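Local coordinates for outer membrane protein (Tpn50) (Borrelia burgdorferi, PDB 3OON) that probably binds peptidoglycan through its OmpA-like C-terminal domain, the part described here, and so may tie the outer membrane to the cell wall, at residues N9-N14 against E118-N123; F21-F26 against L69-R73; Y33-D37 against I77-L81; H56-F60 against W97-K101. All coordinates share one frame; numbering follows the deposited sequence. Where two conformers were deposited one is given.

Contact 1: N9-N14 against E118-N123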
loop_
_atom_site.group_PDB
_atom_site.type_symbol
_atom_site.label_atom_id
_atom_site.label_comp_id
_atom_site.label_asym_id
_atom_site.label_seq_id
_atom_site.Cartn_x
_atom_site.Cartn_y
_atom_site.Cartn_z
ATOM N N ASN A 9 4.329 -7.570 8.357
ATOM C CA ASN A 9 4.698 -7.971 9.709
ATOM C C ASN A 9 4.691 -9.489 9.849
ATOM O O ASN A 9 4.539 -10.214 8.855
ATOM C CB ASN A 9 3.856 -7.246 10.783
ATOM C CG ASN A 9 2.374 -7.556 10.697
ATOM O OD1 ASN A 9 1.965 -8.606 10.212
ATOM N ND2 ASN A 9 1.555 -6.637 11.198
ATOM N N ASN A 10 4.894 -9.971 11.067
ATOM C CA ASN A 10 4.890 -11.403 11.346
ATOM C C ASN A 10 3.530 -12.070 11.094
ATOM O O ASN A 10 3.465 -13.289 10.892
ATOM C CB ASN A 10 5.346 -11.646 12.785
ATOM C CG ASN A 10 4.622 -10.759 13.775
ATOM O OD1 ASN A 10 3.483 -11.028 14.140
ATOM N ND2 ASN A 10 5.276 -9.690 14.205
ATOM N N LYS A 11 2.459 -11.267 11.096
ATOM C CA LYS A 11 1.082 -11.758 10.896
ATOM C C LYS A 11 0.671 -11.857 9.424
ATOM O O LYS A 11 -0.223 -12.631 9.067
ATOM C CB LYS A 11 0.083 -10.854 11.625
ATOM C CG LYS A 11 0.320 -10.715 13.125
ATOM C CD LYS A 11 -0.475 -9.545 13.714
ATOM C CE LYS A 11 -1.921 -9.922 13.964
ATOM N NZ LYS A 11 -2.582 -9.012 14.932
ATOM N N GLY A 12 1.319 -11.057 8.581
ATOM C CA GLY A 12 0.984 -10.978 7.163
ATOM C C GLY A 12 1.279 -9.600 6.598
ATOM O O GLY A 12 2.239 -8.936 7.004
ATOM N N ILE A 13 0.454 -9.175 5.651
ATOM C CA ILE A 13 0.623 -7.873 5.027
ATOM C C ILE A 13 -0.396 -6.923 5.649
ATOM O O ILE A 13 -1.601 -7.096 5.471
ATOM C CB ILE A 13 0.432 -7.953 3.489
ATOM C CG1 ILE A 13 1.422 -8.946 2.865
ATOM C CG2 ILE A 13 0.577 -6.572 2.862
ATOM C CD1 ILE A 13 1.148 -9.257 1.392
ATOM N N ASN A 14 0.096 -5.917 6.373
ATOM C CA ASN A 14 -0.754 -4.928 7.038
ATOM C C ASN A 14 -1.136 -3.773 6.101
ATOM O O ASN A 14 -0.268 -3.160 5.467
ATOM C CB ASN A 14 -0.023 -4.371 8.269
ATOM C CG ASN A 14 -0.912 -3.535 9.160
ATOM O OD1 ASN A 14 -1.612 -4.056 10.046
ATOM N ND2 ASN A 14 -0.871 -2.237 8.967
ATOM N N GLU A 118 -7.245 -1.031 10.354
ATOM C CA GLU A 118 -6.192 -1.834 9.790
ATOM C C GLU A 118 -6.844 -3.077 9.259
ATOM O O GLU A 118 -7.806 -3.584 9.853
ATOM C CB GLU A 118 -5.138 -2.206 10.831
ATOM C CG GLU A 118 -4.299 -1.037 11.322
ATOM C CD GLU A 118 -4.861 -0.427 12.591
ATOM O OE1 GLU A 118 -5.236 -1.202 13.513
ATOM O OE2 GLU A 118 -4.928 0.823 12.659
ATOM N N ILE A 119 -6.332 -3.549 8.132
ATOM C CA ILE A 119 -6.696 -4.846 7.605
ATOM C C ILE A 119 -5.400 -5.604 7.341
ATOM O O ILE A 119 -4.493 -5.095 6.658
ATOM C CB ILE A 119 -7.499 -4.731 6.308
ATOM C CG1 ILE A 119 -8.846 -4.048 6.558
ATOM C CG2 ILE A 119 -7.721 -6.124 5.699
ATOM C CD1 ILE A 119 -9.676 -3.792 5.297
ATOM N N THR A 120 -5.293 -6.804 7.889
ATOM C CA THR A 120 -4.115 -7.633 7.662
ATOM C C THR A 120 -4.451 -8.815 6.757
ATOM O O THR A 120 -5.373 -9.577 7.044
ATOM C CB THR A 120 -3.505 -8.112 8.986
ATOM O OG1 THR A 120 -3.173 -6.970 9.788
ATOM C CG2 THR A 120 -2.228 -8.927 8.747
ATOM N N ILE A 121 -3.706 -8.947 5.663
ATOM C CA ILE A 121 -3.817 -10.128 4.810
ATOM C C ILE A 121 -2.998 -11.197 5.508
ATOM O O ILE A 121 -1.764 -11.132 5.537
ATOM C CB ILE A 121 -3.309 -9.880 3.380
ATOM C CG1 ILE A 121 -4.027 -8.671 2.765
ATOM C CG2 ILE A 121 -3.541 -11.127 2.516
ATOM C CD1 ILE A 121 -3.400 -8.168 1.462
ATOM N N LEU A 122 -3.696 -12.149 6.121
ATOM C CA LEU A 122 -3.052 -13.139 6.981
ATOM C C LEU A 122 -2.320 -14.179 6.161
ATOM O O LEU A 122 -2.825 -14.649 5.141
ATOM C CB LEU A 122 -4.079 -13.814 7.898
ATOM C CG LEU A 122 -4.878 -12.893 8.825
ATOM C CD1 LEU A 122 -5.972 -13.685 9.516
ATOM C CD2 LEU A 122 -3.970 -12.176 9.854
ATOM N N ASN A 123 -1.129 -14.529 6.625
ATOM C CA ASN A 123 -0.278 -15.509 5.955
ATOM C C ASN A 123 -0.957 -16.843 5.659
ATOM O O ASN A 123 -0.993 -17.281 4.499
ATOM C CB ASN A 123 0.991 -15.730 6.769
ATOM C CG ASN A 123 2.150 -14.913 6.257
ATOM O OD1 ASN A 123 2.490 -13.873 6.825
ATOM N ND2 ASN A 123 2.768 -15.378 5.172
HETATM O O HOH W 1 2.546 -15.326 9.827
#
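Ile13 and Ile121 form an antiparallel hydrogen-bonded pair: Ile121 N donates to Ile13 O at 2.8 Å, and Ile13 N donates to Ile121 O at 3.0 Å. Beside them, Gly12 with Leu122 and Asn14 with Thr120 are non-hydrogen-bonded pairs, and a longer bond from Asn123 N to Lys11 O continues the pairing to the end of the chain. The 159° between the directions of 12-14 and 118-122 confirms the antiparallel run; the register rests on these three pairs.

Thr120 can be followed outward from the sheet. Its CB sits 4.1 Å from Ile13 O, and there the side chain forks. The methyl CG2, anti to the backbone N, turns back over the partner strand, 3.8 Å from Ile13 O and 4.2 Å from Lys11 CB. The hydroxyl OG1 takes the branch beside the backbone N (chi1 -58°) and ends 3.3 Å from Asn14 OD1.

Gly12 CA makes a CA-H...O contact of 3.2 Å with Ile121 O. Just upstream, Asn9 OD1 accepts from Lys11 N in an Asx turn, within the tight connection from strand 4-9.

Ile13 and Ile121 both rest on Phe46, while Lys41 of the second subunit packs on Ile13. The three bonds established between the strands are all main-chain, and the side chains divide the pairing into a polar face with Asn14 and Thr120 and an apolar face with the two isoleucines.

Contact 2: F21-F26 against L69-R73. With SO4 (sulfate ion), chain B.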
loop_
_atom_site.group_PDB
_atom_site.type_symbol
_atom_site.label_atom_id
_atom_site.label_comp_id
_atom_site.label_asym_id
_atom_site.label_seq_id
_atom_site.Cartn_x
_atom_site.Cartn_y
_atom_site.Cartn_z
ATOM N N PHE A 21 -15.736 8.216 9.538
ATOM C CA PHE A 21 -17.018 7.785 10.073
ATOM C C PHE A 21 -17.737 9.015 10.596
ATOM O O PHE A 21 -17.100 9.958 11.065
ATOM C CB PHE A 21 -16.821 6.806 11.238
ATOM C CG PHE A 21 -16.279 5.469 10.829
ATOM C CD1 PHE A 21 -17.132 4.466 10.373
ATOM C CD2 PHE A 21 -14.921 5.203 10.925
ATOM C CE1 PHE A 21 -16.624 3.209 10.002
ATOM C CE2 PHE A 21 -14.407 3.957 10.559
ATOM C CZ PHE A 21 -15.258 2.963 10.095
ATOM N N TYR A 22 -19.058 9.018 10.518
ATOM C CA TYR A 22 -19.816 10.088 11.151
ATOM C C TYR A 22 -19.583 10.041 12.662
ATOM O O TYR A 22 -19.352 8.961 13.209
ATOM C CB TYR A 22 -21.291 9.977 10.792
ATOM C CG TYR A 22 -21.578 10.394 9.363
ATOM C CD1 TYR A 22 -21.514 11.741 8.981
ATOM C CD2 TYR A 22 -21.910 9.450 8.396
ATOM C CE1 TYR A 22 -21.779 12.132 7.667
ATOM C CE2 TYR A 22 -22.178 9.828 7.078
ATOM C CZ TYR A 22 -22.112 11.172 6.723
ATOM O OH TYR A 22 -22.370 11.557 5.423
ATOM N N PRO A 23 -19.628 11.211 13.338
ATOM C CA PRO A 23 -19.228 11.293 14.747
ATOM C C PRO A 23 -19.911 10.234 15.603
ATOM O O PRO A 23 -21.128 10.052 15.495
ATOM C CB PRO A 23 -19.699 12.690 15.177
ATOM C CG PRO A 23 -19.796 13.478 13.918
ATOM C CD PRO A 23 -20.099 12.506 12.811
ATOM N N ASN A 24 -19.120 9.528 16.412
ATOM C CA ASN A 24 -19.604 8.496 17.351
ATOM C C ASN A 24 -20.453 7.385 16.730
ATOM O O ASN A 24 -21.280 6.781 17.414
ATOM C CB ASN A 24 -20.371 9.144 18.519
ATOM C CG ASN A 24 -19.695 10.394 19.036
ATOM O OD1 ASN A 24 -20.192 11.508 18.836
ATOM N ND2 ASN A 24 -18.549 10.225 19.689
ATOM N N SER A 25 -20.237 7.113 15.446
ATOM C CA SER A 25 -21.034 6.134 14.719
ATOM C C SER A 25 -20.144 5.140 13.981
ATOM O O SER A 25 -18.941 5.351 13.861
ATOM C CB SER A 25 -21.957 6.846 13.727
ATOM O OG SER A 25 -22.509 5.936 12.792
ATOM N N PHE A 26 -20.743 4.056 13.497
ATOM C CA PHE A 26 -20.024 3.080 12.683
ATOM C C PHE A 26 -20.507 3.179 11.234
ATOM O O PHE A 26 -20.409 2.220 10.466
ATOM C CB PHE A 26 -20.164 1.656 13.253
ATOM C CG PHE A 26 -21.584 1.248 13.542
ATOM C CD1 PHE A 26 -22.375 0.671 12.550
ATOM C CD2 PHE A 26 -22.127 1.427 14.815
ATOM C CE1 PHE A 26 -23.689 0.295 12.818
ATOM C CE2 PHE A 26 -23.433 1.051 15.087
ATOM C CZ PHE A 26 -24.216 0.481 14.083
ATOM N N LEU A 69 -18.343 -0.110 19.711
ATOM C CA LEU A 69 -18.276 0.821 18.594
ATOM C C LEU A 69 -17.114 0.489 17.644
ATOM O O LEU A 69 -17.295 0.447 16.425
ATOM C CB LEU A 69 -18.201 2.269 19.093
ATOM C CG LEU A 69 -18.071 3.394 18.051
ATOM C CD1 LEU A 69 -19.233 3.409 17.036
ATOM C CD2 LEU A 69 -17.963 4.747 18.775
ATOM N N SER A 70 -15.935 0.234 18.211
ATOM C CA SER A 70 -14.756 -0.040 17.415
ATOM C C SER A 70 -14.931 -1.334 16.612
ATOM O O SER A 70 -14.514 -1.395 15.455
ATOM C CB SER A 70 -13.510 -0.095 18.307
ATOM O OG SER A 70 -13.500 -1.272 19.096
ATOM N N GLU A 71 -15.560 -2.342 17.218
ATOM C CA GLU A 71 -15.815 -3.599 16.515
ATOM C C GLU A 71 -16.846 -3.421 15.396
ATOM O O GLU A 71 -16.689 -4.003 14.321
ATOM C CB GLU A 71 -16.219 -4.747 17.459
ATOM C CG GLU A 71 -16.162 -6.116 16.745
ATOM C CD GLU A 71 -16.708 -7.264 17.569
ATOM O OE1 GLU A 71 -17.806 -7.761 17.236
ATOM O OE2 GLU A 71 -16.033 -7.682 18.532
ATOM N N LYS A 72 -17.877 -2.613 15.642
ATOM C CA LYS A 72 -18.897 -2.343 14.617
ATOM C C LYS A 72 -18.337 -1.570 13.420
ATOM O O LYS A 72 -18.844 -1.693 12.300
ATOM C CB LYS A 72 -20.109 -1.624 15.216
ATOM C CG LYS A 72 -20.767 -2.393 16.367
ATOM C CD LYS A 72 -22.156 -1.886 16.690
ATOM C CE LYS A 72 -23.206 -2.579 15.830
ATOM N NZ LYS A 72 -24.600 -2.285 16.274
ATOM N N ARG A 73 -17.295 -0.775 13.666
ATOM C CA ARG A 73 -16.564 -0.089 12.594
ATOM C C ARG A 73 -15.811 -1.089 11.711
ATOM O O ARG A 73 -15.903 -1.010 10.489
ATOM C CB ARG A 73 -15.610 0.971 13.161
ATOM C CG ARG A 73 -16.336 2.235 13.536
ATOM C CD ARG A 73 -15.433 3.261 14.188
ATOM N NE ARG A 73 -16.214 4.452 14.481
ATOM C CZ ARG A 73 -15.838 5.406 15.322
ATOM N NH1 ARG A 73 -14.682 5.316 15.958
ATOM N NH2 ARG A 73 -16.620 6.452 15.531
HETATM S S SO4 B . -14.817 8.072 18.535
HETATM O O1 SO4 B . -14.645 9.521 18.441
HETATM O O2 SO4 B . -13.794 7.393 17.750
HETATM O O3 SO4 B . -14.692 7.699 19.943
HETATM O O4 SO4 B . -16.152 7.727 18.060
#
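Arg73 grips the carbonyl of Ser25 side-on: NE reaches Ser25 O at 2.9 Å and NH2 reaches the same oxygen at 3.1 Å, both from one face of the carbonyl plane. Ser25 O lies 6° out of the guanidinium plane, so both N-H groups can point at it. The outer end holds a sulfate ion, probably from the crystallisation liquor, with an almost straight bond (177°) from Arg73 NH1 to sulfate O2 and a more bent one from NH2 to O4. NH1 also bonds His56 O. This anion grip is consistent with the peptidoglycan site of OmpA-like domains, where the equivalent arginine binds a diaminopimelate carboxylate.

Along the extended arginine stem, CG stands 3.7 Å from the Phe21 ring centroid, 14° off the ring normal, a CH-pi contact. Leu69 CG covers one guanidinium face. Farther out, Lys72 CB makes a CH-pi contact 4.0 Å from the Phe26 ring centroid, and in the conformer given the outer chain follows that face; Leu69 CD1 meets the ring edge.

The loop, with a type II turn from Tyr22 to Ser25, leaves strand 12-20 and lies against helix 63-83, while Arg115 of strand 114-122 touches both Phe21 and Arg73.

Contact 3: Y33-D37 against I77-L81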
loop_
_atom_site.group_PDB
_atom_site.type_symbol
_atom_site.label_atom_id
_atom_site.label_comp_id
_atom_site.label_asym_id
_atom_site.label_seq_id
_atom_site.Cartn_x
_atom_site.Cartn_y
_atom_site.Cartn_z
ATOM N N TYR A 33 -16.192 4.953 0.090
ATOM C CA TYR A 33 -16.347 3.633 -0.520
ATOM C C TYR A 33 -15.354 3.369 -1.653
ATOM O O TYR A 33 -14.934 2.233 -1.854
ATOM C CB TYR A 33 -17.797 3.382 -0.952
ATOM C CG TYR A 33 -18.703 3.110 0.229
ATOM C CD1 TYR A 33 -18.563 1.946 0.979
ATOM C CD2 TYR A 33 -19.684 4.020 0.603
ATOM C CE1 TYR A 33 -19.383 1.692 2.076
ATOM C CE2 TYR A 33 -20.515 3.775 1.700
ATOM C CZ TYR A 33 -20.356 2.609 2.427
ATOM O OH TYR A 33 -21.167 2.363 3.510
ATOM N N LYS A 34 -14.966 4.428 -2.363
ATOM C CA LYS A 34 -13.968 4.331 -3.423
ATOM C C LYS A 34 -12.605 3.878 -2.860
ATOM O O LYS A 34 -11.886 3.099 -3.491
ATOM C CB LYS A 34 -13.850 5.679 -4.142
ATOM C CG LYS A 34 -13.010 5.670 -5.418
ATOM C CD LYS A 34 -13.871 5.471 -6.672
ATOM C CE LYS A 34 -13.431 6.388 -7.823
ATOM N NZ LYS A 34 -12.067 6.096 -8.352
ATOM N N LYS A 35 -12.263 4.361 -1.669
ATOM C CA LYS A 35 -11.052 3.906 -0.975
ATOM C C LYS A 35 -11.132 2.422 -0.596
ATOM O O LYS A 35 -10.162 1.664 -0.769
ATOM C CB LYS A 35 -10.807 4.749 0.271
ATOM C CG LYS A 35 -9.533 4.390 1.023
ATOM C CD LYS A 35 -9.436 5.119 2.384
ATOM C CE LYS A 35 -9.095 6.575 2.232
ATOM N NZ LYS A 35 -8.498 7.108 3.489
ATOM N N ILE A 36 -12.284 2.003 -0.079
ATOM C CA ILE A 36 -12.472 0.588 0.238
ATOM C C ILE A 36 -12.452 -0.257 -1.047
ATOM O O ILE A 36 -12.009 -1.400 -1.028
ATOM C CB ILE A 36 -13.744 0.329 1.065
ATOM C CG1 ILE A 36 -13.744 1.190 2.339
ATOM C CG2 ILE A 36 -13.825 -1.146 1.454
ATOM C CD1 ILE A 36 -15.099 1.271 3.020
ATOM N N ASP A 37 -12.903 0.321 -2.158
ATOM C CA ASP A 37 -12.848 -0.360 -3.466
ATOM C C ASP A 37 -11.411 -0.676 -3.880
ATOM O O ASP A 37 -11.129 -1.738 -4.438
ATOM C CB ASP A 37 -13.509 0.482 -4.552
ATOM C CG ASP A 37 -15.024 0.484 -4.461
ATOM O OD1 ASP A 37 -15.592 -0.360 -3.740
ATOM O OD2 ASP A 37 -15.645 1.342 -5.124
ATOM N N ILE A 77 -16.777 -2.169 7.552
ATOM C CA ILE A 77 -15.799 -2.351 6.471
ATOM C C ILE A 77 -15.891 -3.763 5.893
ATOM O O ILE A 77 -15.982 -3.941 4.666
ATOM C CB ILE A 77 -14.344 -2.057 6.942
ATOM C CG1 ILE A 77 -14.226 -0.632 7.522
ATOM C CG2 ILE A 77 -13.335 -2.305 5.806
ATOM C CD1 ILE A 77 -14.405 0.485 6.543
ATOM N N GLY A 78 -15.885 -4.753 6.782
ATOM C CA GLY A 78 -15.990 -6.162 6.391
ATOM C C GLY A 78 -17.258 -6.447 5.612
ATOM O O GLY A 78 -17.220 -7.141 4.584
ATOM N N ASN A 79 -18.378 -5.900 6.084
ATOM C CA ASN A 79 -19.670 -6.101 5.425
ATOM C C ASN A 79 -19.675 -5.622 3.979
ATOM O O ASN A 79 -20.286 -6.257 3.115
ATOM C CB ASN A 79 -20.798 -5.426 6.199
ATOM C CG ASN A 79 -21.173 -6.174 7.471
ATOM O OD1 ASN A 79 -20.802 -7.336 7.662
ATOM N ND2 ASN A 79 -21.908 -5.503 8.350
ATOM N N TYR A 80 -18.992 -4.510 3.720
ATOM C CA TYR A 80 -18.890 -3.975 2.371
ATOM C C TYR A 80 -18.061 -4.898 1.486
ATOM O O TYR A 80 -18.444 -5.176 0.345
ATOM C CB TYR A 80 -18.315 -2.553 2.380
ATOM C CG TYR A 80 -18.240 -1.932 1.000
ATOM C CD1 TYR A 80 -19.395 -1.520 0.334
ATOM C CD2 TYR A 80 -17.022 -1.782 0.354
ATOM C CE1 TYR A 80 -19.328 -0.963 -0.935
ATOM C CE2 TYR A 80 -16.940 -1.218 -0.908
ATOM C CZ TYR A 80 -18.097 -0.813 -1.549
ATOM O OH TYR A 80 -18.029 -0.254 -2.805
ATOM N N LEU A 81 -16.950 -5.394 2.031
ATOM C CA LEU A 81 -16.113 -6.377 1.340
ATOM C C LEU A 81 -16.859 -7.680 1.017
ATOM O O LEU A 81 -16.631 -8.273 -0.040
ATOM C CB LEU A 81 -14.832 -6.660 2.126
ATOM C CG LEU A 81 -13.879 -5.483 2.369
ATOM C CD1 LEU A 81 -12.745 -5.920 3.277
ATOM C CD2 LEU A 81 -13.318 -4.914 1.051
#
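Tyr80 presents one ring face to Tyr33 and an edge to Asp37 and Ile36. Over the face, Tyr33 CD1 stands 3.5 Å above the plane of the Tyr80 ring, near its centre. The two ring centroids are 4.7 Å apart with planes at 43°, so the pair is oblique and is neither a stack nor an edge-to-face contact. At the edge, Asp37 OD1 lies close to the ring plane and accepts the hydroxyl hydrogen of Tyr80 OH at 2.6 Å. The hydroxyl approaches on the syn side, 15° out of the carboxylate plane. The other edge contact is apolar: Ile36 CG2 comes to 3.4 Å from Tyr80 CD2.

Tyr80 has its CG anti to the backbone N (chi1 -178°), which, with CB already pointing toward helix 33-45, sends the ring to that helix. Ile36 uses two separate branches. CG2 touches Leu81 CD2 at 3.8 Å as well as the tyrosine, while CD1 meets Ile77 CD1 at 3.7 Å.

The axes of the two helix segments are 10.9 Å apart, a separation bridged by these large side chains. Ile28 lies against Tyr33, Ile36 and Ile77, and Ile19 of strand 12-20 touches both isoleucines, so the helix pair is seated on the sheet, as expected of the OmpA-like alpha/beta domain.

The chemistry is mixed accordingly: an apolar patch of aliphatic and aromatic carbons, with one short hydrogen bond at the partly exposed Asp37. That bond holds the Tyr80 ring at its far end and probably helps to stabilise the negative charge of Asp37.

Contact 4: H56-F60 against W97-K101. With SO4 (sulfate ion), chain B.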
loop_
_atom_site.group_PDB
_atom_site.type_symbol
_atom_site.label_atom_id
_atom_site.label_comp_id
_atom_site.label_asym_id
_atom_site.label_seq_id
_atom_site.Cartn_x
_atom_site.Cartn_y
_atom_site.Cartn_z
ATOM N N HIS A 56 -11.015 1.006 15.699
ATOM C CA HIS A 56 -10.555 1.864 16.774
ATOM C C HIS A 56 -11.511 3.020 17.026
ATOM O O HIS A 56 -12.218 3.499 16.120
ATOM C CB HIS A 56 -9.160 2.441 16.471
ATOM C CG HIS A 56 -8.116 1.404 16.201
ATOM N ND1 HIS A 56 -7.290 0.904 17.185
ATOM C CD2 HIS A 56 -7.764 0.772 15.057
ATOM C CE1 HIS A 56 -6.473 0.010 16.659
ATOM N NE2 HIS A 56 -6.739 -0.088 15.367
ATOM N N THR A 57 -11.526 3.454 18.278
ATOM C CA THR A 57 -12.191 4.680 18.669
ATOM C C THR A 57 -11.133 5.606 19.248
ATOM O O THR A 57 -10.004 5.186 19.501
ATOM C CB THR A 57 -13.270 4.434 19.735
ATOM O OG1 THR A 57 -12.709 3.655 20.798
ATOM C CG2 THR A 57 -14.448 3.682 19.150
ATOM N N GLU A 58 -11.514 6.860 19.468
ATOM C CA GLU A 58 -10.604 7.846 20.044
ATOM C C GLU A 58 -11.071 8.351 21.406
ATOM O O GLU A 58 -10.246 8.643 22.274
ATOM C CB GLU A 58 -10.402 9.006 19.074
ATOM C CG GLU A 58 -9.694 8.578 17.795
ATOM C CD GLU A 58 -9.292 9.734 16.903
ATOM O OE1 GLU A 58 -9.753 10.877 17.132
ATOM O OE2 GLU A 58 -8.513 9.488 15.955
ATOM N N GLN A 59 -12.388 8.445 21.577
ATOM C CA GLN A 59 -13.010 8.987 22.796
ATOM C C GLN A 59 -12.679 8.117 24.001
ATOM O O GLN A 59 -12.589 6.896 23.891
ATOM C CB GLN A 59 -14.531 9.041 22.595
ATOM C CG GLN A 59 -15.345 9.722 23.668
ATOM C CD GLN A 59 -16.821 9.847 23.295
ATOM O OE1 GLN A 59 -17.315 10.952 23.063
ATOM N NE2 GLN A 59 -17.528 8.720 23.233
ATOM N N PHE A 60 -12.484 8.735 25.161
ATOM C CA PHE A 60 -12.339 7.916 26.349
ATOM C C PHE A 60 -13.677 7.681 27.037
ATOM O O PHE A 60 -13.992 8.243 28.088
ATOM C CB PHE A 60 -11.177 8.369 27.246
ATOM C CG PHE A 60 -9.840 7.861 26.754
ATOM C CD1 PHE A 60 -9.453 6.537 26.996
ATOM C CD2 PHE A 60 -9.007 8.670 25.978
ATOM C CE1 PHE A 60 -8.240 6.047 26.518
ATOM C CE2 PHE A 60 -7.784 8.188 25.488
ATOM C CZ PHE A 60 -7.402 6.872 25.759
ATOM N N TRP A 97 -10.570 -2.565 19.226
ATOM C CA TRP A 97 -9.602 -2.205 20.262
ATOM C C TRP A 97 -10.109 -1.099 21.184
ATOM O O TRP A 97 -9.394 -0.643 22.089
ATOM C CB TRP A 97 -8.302 -1.742 19.604
ATOM C CG TRP A 97 -7.482 -2.851 19.082
ATOM C CD1 TRP A 97 -7.331 -3.209 17.774
ATOM C CD2 TRP A 97 -6.694 -3.767 19.844
ATOM N NE1 TRP A 97 -6.491 -4.290 17.672
ATOM C CE2 TRP A 97 -6.084 -4.654 18.926
ATOM C CE3 TRP A 97 -6.439 -3.926 21.215
ATOM C CZ2 TRP A 97 -5.231 -5.687 19.334
ATOM C CZ3 TRP A 97 -5.594 -4.958 21.620
ATOM C CH2 TRP A 97 -5.001 -5.824 20.680
ATOM N N GLY A 98 -11.331 -0.655 20.931
ATOM C CA GLY A 98 -11.830 0.575 21.520
ATOM C C GLY A 98 -10.782 1.677 21.378
ATOM O O GLY A 98 -10.192 1.851 20.316
ATOM N N SER A 99 -10.528 2.381 22.473
ATOM C CA SER A 99 -9.539 3.467 22.476
ATOM C C SER A 99 -8.199 3.058 23.097
ATOM O O SER A 99 -7.403 3.913 23.493
ATOM C CB SER A 99 -10.125 4.699 23.168
ATOM O OG SER A 99 -11.305 5.118 22.497
ATOM N N GLN A 100 -7.934 1.749 23.136
ATOM C CA GLN A 100 -6.766 1.216 23.858
ATOM C C GLN A 100 -5.456 1.171 23.067
ATOM O O GLN A 100 -4.385 1.019 23.665
ATOM C CB GLN A 100 -7.078 -0.167 24.450
ATOM C CG GLN A 100 -8.265 -0.178 25.413
ATOM C CD GLN A 100 -8.081 0.771 26.595
ATOM O OE1 GLN A 100 -7.167 0.601 27.405
ATOM N NE2 GLN A 100 -8.958 1.769 26.702
ATOM N N LYS A 101 -5.544 1.295 21.739
ATOM C CA LYS A 101 -4.374 1.300 20.852
ATOM C C LYS A 101 -4.211 2.649 20.170
ATOM O O LYS A 101 -3.858 3.637 20.819
ATOM C CB LYS A 101 -4.489 0.208 19.776
ATOM C CG LYS A 101 -3.970 -1.146 20.237
ATOM C CD LYS A 101 -3.488 -1.980 19.055
ATOM C CE LYS A 101 -2.563 -3.089 19.519
ATOM N NZ LYS A 101 -2.034 -3.892 18.375
HETATM S S SO4 B . -14.817 8.072 18.535
HETATM O O1 SO4 B . -14.645 9.521 18.441
HETATM O O2 SO4 B . -13.794 7.393 17.750
HETATM O O3 SO4 B . -14.692 7.699 19.943
HETATM O O4 SO4 B . -16.152 7.727 18.060
HETATM O O HOH W 2 -7.547 2.020 19.746
#
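His56 and Trp97 both carry CG anti to the carbonyl carbon, at chi1 -56° and -77°; with the two backbones placed as they are, these torsions leave the side chains side by side, pointing the same way. The imidazole and the five-membered ring of the indole are nearly parallel, but with centroids 5.1 Å apart they are slid past one another and barely overlap; the closest atoms are His56 CE1 and Trp97 CD1 at 3.5 Å. Outside partners hold both polar ends, His56 NE2 bonding Glu118 and Trp97 NE1 bonding Glu54.

Thr57 N donates to Gly98 O at 2.9 Å in an almost straight bond (179°), although it comes from above the carbonyl plane. A water joins the same Gly98 O to His56 ND1 and Lys101 N. Ser99 OG donates to Gln59 O at 2.6 Å, while Ser99 CB sits over a rim of the Phe60 ring.

These bonds clasp a type II' turn, Trp97 to Gln100, against the loop after strand 51-55. There Glu58 N meets sulfate O2 at 2.9 Å and Gln59 N meets O3 at 2.9 Å. The sulfate, probably from the crystallisation liquor, is also held by Arg73 and Arg115, in an anion site consistent with the peptidoglycan-binding pocket of OmpA-like domains.

Contact 1 joins a strand near the start of the domain to its last strand, pairing 12-20 with 114-122 in the mixed sheet, and the other three contacts lie between its segments in sequence. Contacts 2, 3 and 4 alternate along the chain, so their segments cross in sequence order. Contacts 2 and 3 share helix 63-83, with centres about 14 Å apart. Contacts 2 and 4, about 11 Å apart between centres, meet at one sulfate, the probable ligand site, and are linked by Ser70 OG to Gly98 N. Contact 3 reaches contact 1 through Ile119 packing on Ile77 and Leu81. Contact 4 is about 21 Å from contact 1 between centres, yet Glu118 of one probably bonds His56 of the other.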